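Local atomic coordinates of catalase A (Saccharomyces cerevisiae, PDB entry 1A4E), a protein that uses heme to break down hydrogen peroxide to water and oxygen, probably protecting yeast cells from peroxide made by peroxisomal oxidases. Residues 226-229 against 230-234; 431-434 against 435-439; 443-446 against 447-450. All coordinates share one frame; numbering follows the deposited sequence.

Interaction 1 (226-229 against 230-234); sequences KNLT and IEEAT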
loop_
_atom_site.group_PDB
_atom_site.type_symbol
_atom_site.label_atom_id
_atom_site.label_comp_id
_atom_site.label_asym_id
_atom_site.label_seq_id
_atom_site.Cartn_x
_atom_site.Cartn_y
_atom_site.Cartn_z
ATOM N N LYS B 226 2.726 26.962 -32.382
ATOM C CA LYS B 226 3.908 27.751 -32.113
ATOM C C LYS B 226 4.856 26.794 -31.409
ATOM O O LYS B 226 4.473 26.057 -30.501
ATOM C CB LYS B 226 3.537 28.938 -31.225
ATOM C CG LYS B 226 4.667 29.940 -31.054
ATOM C CD LYS B 226 4.281 30.958 -29.993
ATOM C CE LYS B 226 5.552 31.502 -29.337
ATOM N NZ LYS B 226 5.257 32.066 -28.027
ATOM N N ASN B 227 6.097 26.781 -31.903
ATOM C CA ASN B 227 7.142 25.884 -31.437
ATOM C C ASN B 227 8.431 26.611 -31.080
ATOM O O ASN B 227 8.668 27.777 -31.404
ATOM C CB ASN B 227 7.504 24.851 -32.503
ATOM C CG ASN B 227 6.357 23.986 -32.980
ATOM O OD1 ASN B 227 5.618 23.400 -32.192
ATOM N ND2 ASN B 227 6.201 23.873 -34.293
ATOM N N LEU B 228 9.262 25.851 -30.373
ATOM C CA LEU B 228 10.591 26.277 -30.005
ATOM C C LEU B 228 11.594 25.464 -30.818
ATOM O O LEU B 228 11.294 24.383 -31.346
ATOM C CB LEU B 228 10.858 26.026 -28.521
ATOM C CG LEU B 228 9.984 26.686 -27.465
ATOM C CD1 LEU B 228 10.413 26.188 -26.099
ATOM C CD2 LEU B 228 10.090 28.201 -27.555
ATOM N N THR B 229 12.797 26.036 -30.955
ATOM C CA THR B 229 13.910 25.290 -31.530
ATOM C C THR B 229 14.547 24.555 -30.359
ATOM O O THR B 229 14.349 24.949 -29.204
ATOM C CB THR B 229 14.943 26.230 -32.207
ATOM O OG1 THR B 229 15.430 27.153 -31.244
ATOM C CG2 THR B 229 14.324 26.966 -33.384
ATOM N N ILE B 230 15.324 23.496 -30.594
ATOM C CA ILE B 230 15.886 22.735 -29.491
ATOM C C ILE B 230 16.870 23.542 -28.648
ATOM O O ILE B 230 17.032 23.248 -27.467
ATOM C CB ILE B 230 16.519 21.426 -30.086
ATOM C CG1 ILE B 230 16.974 20.511 -28.948
ATOM C CG2 ILE B 230 17.679 21.755 -31.013
ATOM C CD1 ILE B 230 15.870 20.073 -27.951
ATOM N N GLU B 231 17.467 24.604 -29.206
ATOM C CA GLU B 231 18.376 25.475 -28.466
ATOM C C GLU B 231 17.608 26.335 -27.469
ATOM O O GLU B 231 18.043 26.500 -26.326
ATOM C CB GLU B 231 19.145 26.432 -29.378
ATOM C CG GLU B 231 20.048 25.789 -30.429
ATOM C CD GLU B 231 19.427 25.497 -31.796
ATOM O OE1 GLU B 231 18.226 25.700 -32.007
ATOM O OE2 GLU B 231 20.177 25.065 -32.672
ATOM N N GLU B 232 16.457 26.874 -27.902
ATOM C CA GLU B 232 15.600 27.670 -27.032
ATOM C C GLU B 232 15.022 26.809 -25.922
ATOM O O GLU B 232 14.979 27.239 -24.772
ATOM C CB GLU B 232 14.425 28.262 -27.776
ATOM C CG GLU B 232 14.714 29.298 -28.835
ATOM C CD GLU B 232 13.441 29.672 -29.577
ATOM O OE1 GLU B 232 12.641 30.430 -29.027
ATOM O OE2 GLU B 232 13.244 29.199 -30.697
ATOM N N ALA B 233 14.611 25.581 -26.281
ATOM C CA ALA B 233 14.033 24.626 -25.349
ATOM C C ALA B 233 15.006 24.184 -24.264
ATOM O O ALA B 233 14.633 24.104 -23.096
ATOM C CB ALA B 233 13.559 23.393 -26.108
ATOM N N THR B 234 16.266 23.939 -24.641
ATOM C CA THR B 234 17.316 23.549 -23.706
ATOM C C THR B 234 17.661 24.717 -22.779
ATOM O O THR B 234 17.887 24.485 -21.590
ATOM C CB THR B 234 18.551 23.081 -24.522
ATOM O OG1 THR B 234 18.119 21.916 -25.208
ATOM C CG2 THR B 234 19.776 22.740 -23.698
#

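Interaction 2 (431-434 against 435-439); sequences QARN and LYRVL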
loop_
_atom_site.group_PDB
_atom_site.type_symbol
_atom_site.label_atom_id
_atom_site.label_comp_id
_atom_site.label_asym_id
_atom_site.label_seq_id
_atom_site.Cartn_x
_atom_site.Cartn_y
_atom_site.Cartn_z
ATOM N N GLN B 431 3.833 7.256 -45.359
ATOM C CA GLN B 431 3.362 8.446 -44.653
ATOM C C GLN B 431 4.437 9.250 -43.951
ATOM O O GLN B 431 4.299 10.462 -43.802
ATOM C CB GLN B 431 2.303 8.059 -43.642
ATOM C CG GLN B 431 1.058 7.549 -44.352
ATOM C CD GLN B 431 -0.119 7.300 -43.434
ATOM O OE1 GLN B 431 -0.029 7.484 -42.224
ATOM N NE2 GLN B 431 -1.261 6.878 -43.974
ATOM N N ALA B 432 5.527 8.596 -43.535
ATOM C CA ALA B 432 6.659 9.301 -42.955
ATOM C C ALA B 432 7.296 10.188 -44.023
ATOM O O ALA B 432 7.667 11.333 -43.771
ATOM C CB ALA B 432 7.694 8.306 -42.464
ATOM N N ARG B 433 7.343 9.658 -45.251
ATOM C CA ARG B 433 7.907 10.371 -46.382
ATOM C C ARG B 433 7.027 11.522 -46.862
ATOM O O ARG B 433 7.554 12.588 -47.188
ATOM C CB ARG B 433 8.144 9.379 -47.501
ATOM C CG ARG B 433 9.065 9.938 -48.566
ATOM C CD ARG B 433 9.247 8.905 -49.647
ATOM N NE ARG B 433 9.825 7.691 -49.106
ATOM C CZ ARG B 433 9.322 6.497 -49.396
ATOM N NH1 ARG B 433 8.260 6.344 -50.192
ATOM N NH2 ARG B 433 9.911 5.437 -48.868
ATOM N N ASN B 434 5.701 11.361 -46.899
ATOM C CA ASN B 434 4.842 12.483 -47.302
ATOM C C ASN B 434 4.826 13.550 -46.204
ATOM O O ASN B 434 4.593 14.710 -46.511
ATOM C CB ASN B 434 3.416 11.988 -47.545
ATOM C CG ASN B 434 3.329 10.934 -48.648
ATOM O OD1 ASN B 434 3.690 11.209 -49.791
ATOM N ND2 ASN B 434 2.867 9.728 -48.373
ATOM N N LEU B 435 5.133 13.167 -44.949
ATOM C CA LEU B 435 5.267 14.121 -43.847
ATOM C C LEU B 435 6.534 14.941 -44.075
ATOM O O LEU B 435 6.521 16.148 -43.830
ATOM C CB LEU B 435 5.338 13.366 -42.486
ATOM C CG LEU B 435 5.416 14.026 -41.083
ATOM C CD1 LEU B 435 6.858 14.309 -40.706
ATOM C CD2 LEU B 435 4.578 15.293 -41.068
ATOM N N TYR B 436 7.617 14.304 -44.561
ATOM C CA TYR B 436 8.860 14.995 -44.872
ATOM C C TYR B 436 8.645 16.042 -45.965
ATOM O O TYR B 436 9.173 17.153 -45.877
ATOM C CB TYR B 436 9.924 13.987 -45.330
ATOM C CG TYR B 436 11.296 14.625 -45.531
ATOM C CD1 TYR B 436 11.914 15.295 -44.470
ATOM C CD2 TYR B 436 11.934 14.548 -46.773
ATOM C CE1 TYR B 436 13.163 15.889 -44.645
ATOM C CE2 TYR B 436 13.185 15.142 -46.951
ATOM C CZ TYR B 436 13.787 15.808 -45.884
ATOM O OH TYR B 436 15.029 16.378 -46.048
ATOM N N ARG B 437 7.832 15.698 -46.975
ATOM C CA ARG B 437 7.478 16.611 -48.053
ATOM C C ARG B 437 6.619 17.771 -47.557
ATOM O O ARG B 437 6.801 18.895 -48.027
ATOM C CB ARG B 437 6.732 15.853 -49.145
ATOM C CG ARG B 437 7.642 14.836 -49.808
ATOM C CD ARG B 437 6.863 13.979 -50.780
ATOM N NE ARG B 437 7.713 12.929 -51.318
ATOM C CZ ARG B 437 7.221 11.751 -51.722
ATOM N NH1 ARG B 437 5.918 11.464 -51.656
ATOM N NH2 ARG B 437 8.056 10.833 -52.204
ATOM N N VAL B 438 5.712 17.526 -46.590
ATOM C CA VAL B 438 4.882 18.574 -45.993
ATOM C C VAL B 438 5.768 19.508 -45.173
ATOM O O VAL B 438 5.485 20.704 -45.070
ATOM C CB VAL B 438 3.772 17.937 -45.098
ATOM C CG1 VAL B 438 2.954 18.974 -44.331
ATOM C CG2 VAL B 438 2.783 17.235 -46.013
ATOM N N LEU B 439 6.867 18.984 -44.611
ATOM C CA LEU B 439 7.825 19.806 -43.894
ATOM C C LEU B 439 8.615 20.685 -44.854
ATOM O O LEU B 439 9.105 21.740 -44.450
ATOM C CB LEU B 439 8.801 18.940 -43.110
ATOM C CG LEU B 439 8.326 18.209 -41.872
ATOM C CD1 LEU B 439 9.483 17.400 -41.315
ATOM C CD2 LEU B 439 7.837 19.192 -40.828
#

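Interaction 3 (443-446 against 447-450); sequences PGQQ and KNLA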
loop_
_atom_site.group_PDB
_atom_site.type_symbol
_atom_site.label_atom_id
_atom_site.label_comp_id
_atom_site.label_asym_id
_atom_site.label_seq_id
_atom_site.Cartn_x
_atom_site.Cartn_y
_atom_site.Cartn_z
ATOM N N PRO B 443 9.705 26.814 -44.571
ATOM C CA PRO B 443 11.124 27.161 -44.614
ATOM C C PRO B 443 11.893 26.904 -43.325
ATOM O O PRO B 443 11.521 27.366 -42.247
ATOM C CB PRO B 443 11.146 28.618 -45.007
ATOM C CG PRO B 443 9.864 28.780 -45.773
ATOM C CD PRO B 443 8.902 27.983 -44.914
ATOM N N GLY B 444 12.963 26.118 -43.460
ATOM C CA GLY B 444 13.841 25.789 -42.341
ATOM C C GLY B 444 13.496 24.525 -41.554
ATOM O O GLY B 444 14.329 24.048 -40.782
ATOM N N GLN B 445 12.296 23.954 -41.735
ATOM C CA GLN B 445 11.892 22.765 -40.997
ATOM C C GLN B 445 12.557 21.449 -41.352
ATOM O O GLN B 445 12.664 20.589 -40.473
ATOM C CB GLN B 445 10.384 22.574 -41.104
ATOM C CG GLN B 445 9.626 23.510 -40.174
ATOM C CD GLN B 445 10.060 23.436 -38.716
ATOM O OE1 GLN B 445 10.022 22.390 -38.065
ATOM N NE2 GLN B 445 10.510 24.572 -38.191
ATOM N N GLN B 446 13.011 21.259 -42.600
ATOM C CA GLN B 446 13.731 20.048 -42.973
ATOM C C GLN B 446 15.183 20.068 -42.517
ATOM O O GLN B 446 15.786 19.017 -42.301
ATOM C CB GLN B 446 13.720 19.851 -44.472
ATOM C CG GLN B 446 12.353 19.557 -45.048
ATOM C CD GLN B 446 12.419 19.129 -46.499
ATOM O OE1 GLN B 446 13.165 19.680 -47.305
ATOM N NE2 GLN B 446 11.650 18.111 -46.861
ATOM N N LYS B 447 15.755 21.276 -42.390
ATOM C CA LYS B 447 17.106 21.462 -41.870
ATOM C C LYS B 447 17.077 21.211 -40.372
ATOM O O LYS B 447 17.950 20.530 -39.832
ATOM C CB LYS B 447 17.608 22.883 -42.098
ATOM C CG LYS B 447 17.782 23.246 -43.566
ATOM C CD LYS B 447 18.025 24.742 -43.761
ATOM C CE LYS B 447 19.390 25.244 -43.296
ATOM N NZ LYS B 447 20.462 24.634 -44.063
ATOM N N ASN B 448 16.040 21.764 -39.717
ATOM C CA ASN B 448 15.830 21.568 -38.293
ATOM C C ASN B 448 15.552 20.120 -37.971
ATOM O O ASN B 448 16.082 19.662 -36.969
ATOM C CB ASN B 448 14.666 22.412 -37.787
ATOM C CG ASN B 448 15.022 23.884 -37.635
ATOM O OD1 ASN B 448 16.172 24.296 -37.752
ATOM N ND2 ASN B 448 14.040 24.733 -37.357
ATOM N N LEU B 449 14.796 19.363 -38.785
ATOM C CA LEU B 449 14.568 17.943 -38.520
ATOM C C LEU B 449 15.882 17.165 -38.489
ATOM O O LEU B 449 16.143 16.415 -37.548
ATOM C CB LEU B 449 13.660 17.325 -39.594
ATOM C CG LEU B 449 13.379 15.814 -39.518
ATOM C CD1 LEU B 449 12.520 15.499 -38.310
ATOM C CD2 LEU B 449 12.638 15.361 -40.751
ATOM N N ALA B 450 16.726 17.405 -39.503
ATOM C CA ALA B 450 18.012 16.743 -39.623
ATOM C C ALA B 450 18.975 17.089 -38.504
ATOM O O ALA B 450 19.717 16.226 -38.043
ATOM C CB ALA B 450 18.658 17.120 -40.934
#

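Interaction 1 (226-229 against 230-234)
With chi1 at 59°, Thr229 holds OG1 between its backbone N and carbonyl carbon, while Glu232 swings CG to the side of its own N (chi1 -66°) and then runs extended, so that its carboxylate returns to Thr229. The arrangement is an N-cap: Thr229 is the residue just before helix 230-239, and Glu232, three places on, supplies the carboxylate half of a capping box. Its OE2 is gripped twice. Thr229 OG1 donates to the anti lone pair of OE2 at 3.0 Å, whereas Thr229 N, 3.2 Å from OE2, comes from above the carboxylate plane, 54° out of it. Negative charge is thereby placed at the first turn, where the helix dipole would probably favour it. Beneath this polar pair Leu228 sends its two methyls different ways: CD2 lies 3.7 Å from Glu232 OE1, and CD1 packs 4.2 Å from Ala233 CB. On the other side of the turn, Ile230 rests against Tyr451 and Ile455 of helix 445-457. The helical bonding starts with Ala233 N to Thr229 O at 3.0 Å. In the next bond of the helix, Thr234 N reaches Ile230 O, and Thr234 OG1 meets the same oxygen from the opposite face of its plane, at 2.8 Å.

Interaction 2 (431-434 against 435-439)
Arg433 and Arg437, one turn apart on helix 430-440, lie side by side and point the same way, the aliphatic part of the first against the guanidinium of the second. Arg433 CG stands over one face of the Arg437 group, offset toward its rim, and Arg433 CD comes within 3.4 Å of Arg437 NH2. The two guanidinium planes are turned 51° apart. Arg433 bends at chi3 (-60°), and its head is bound elsewhere, through a salt bridge to Asp426 and bonds to the carbonyl oxygens of Arg474 and Val475; Arg433 NE stays 4.8 Å from Arg437 NH2. Arg437 remains extended on the solvent side, where Asn434 OD1 approaches its NH1 obliquely at 2.9 Å.

The backbone carries ordinary alpha-helical bonds: Leu435 N, Tyr436 N and Arg437 N each bond the carbonyl oxygen four residues earlier, and Val438 N does the same to Asn434 O at 3.0 Å. Val438 CG2 comes close to the same oxygen, 3.1 Å from Asn434 O, on an otherwise exposed residue. Against this loose flank of Arg437 and Val438 stands the packed one, made by Ala432, Leu435, Tyr436 and Leu439, with Ala432 and Leu439 buried. There Ala432, Leu435 and Tyr436 pack against helix 176-182 at Ile176 and Met180, while Tyr436 and Leu439 meet Leu449 of helix 445-457.

Interaction 3 (443-446 against 447-450)
Gly444 O takes the backbone N-H of Asn448 at 3.0 Å, with an N-H...O angle of 158°, and the side chain of the same asparagine closes over it. Asn448 CG is 3.2 Å from Gly444 O, while Asn448 ND2 and OD1 are 3.5 and 3.6 Å from it, so the carbonyl oxygen lies over the middle of the amide group and not at its rim. Asn448 is set there by a chi1 of -76°, which turns CG back past its own backbone N toward the start of the helix.

Gln445 folds its side chain into the same corner. A bend at chi2 (-54°) brings its amide nitrogen NE2 to 3.6 Å from Asn448 ND2, with the two amides almost perpendicular. The two nitrogens do not bond each other; both turn to Asp185 OD2, Gln445 NE2 by a hydrogen bond and Asn448 ND2 by a weak one.

Gly444 is the N-cap residue of helix 445-457. It has a positive phi, a region that glycine enters easily because no CB presses on the carbonyl oxygen of the residue before. Having no side chain, it takes part in the cap through its backbone, and Gly444 O begins the helical bonding. Leu449 N to Gln445 O follows at 3.0 Å; the next bond, Ala450 N to Gln446 O, is weak at 3.4 Å.

Lys447 stays on the exposed side, its CB 3.7 Å from Gly444 O and the rest of its chain leading away. Gln446 extends in another direction, and its NE2 donates to Tyr436 O of the preceding helix. The buried residues Leu449 and Ala450 face helix 477-487, at Leu479 and Ala482 respectively.

In the fold
Interactions 2 and 3 lie on consecutive helices of the C-terminal region, their centres about 12 Å apart, and touch directly through one polar bond and an apolar patch. Interaction 1 belongs to the catalase family region; its centre is about 13 Å from that of interaction 3, and Ile230 joins it to a later part of helix 445-457. Interactions 1 and 3 are both partly buried helix starts, but the first is capped by a threonine and a carboxylate, the second by glycine backbone beside two amides that share an aspartate. Interaction 2, within a helix, is a surface contact in which two arginines lie side by side over ordinary helical bonds. All three lie away from the heme site.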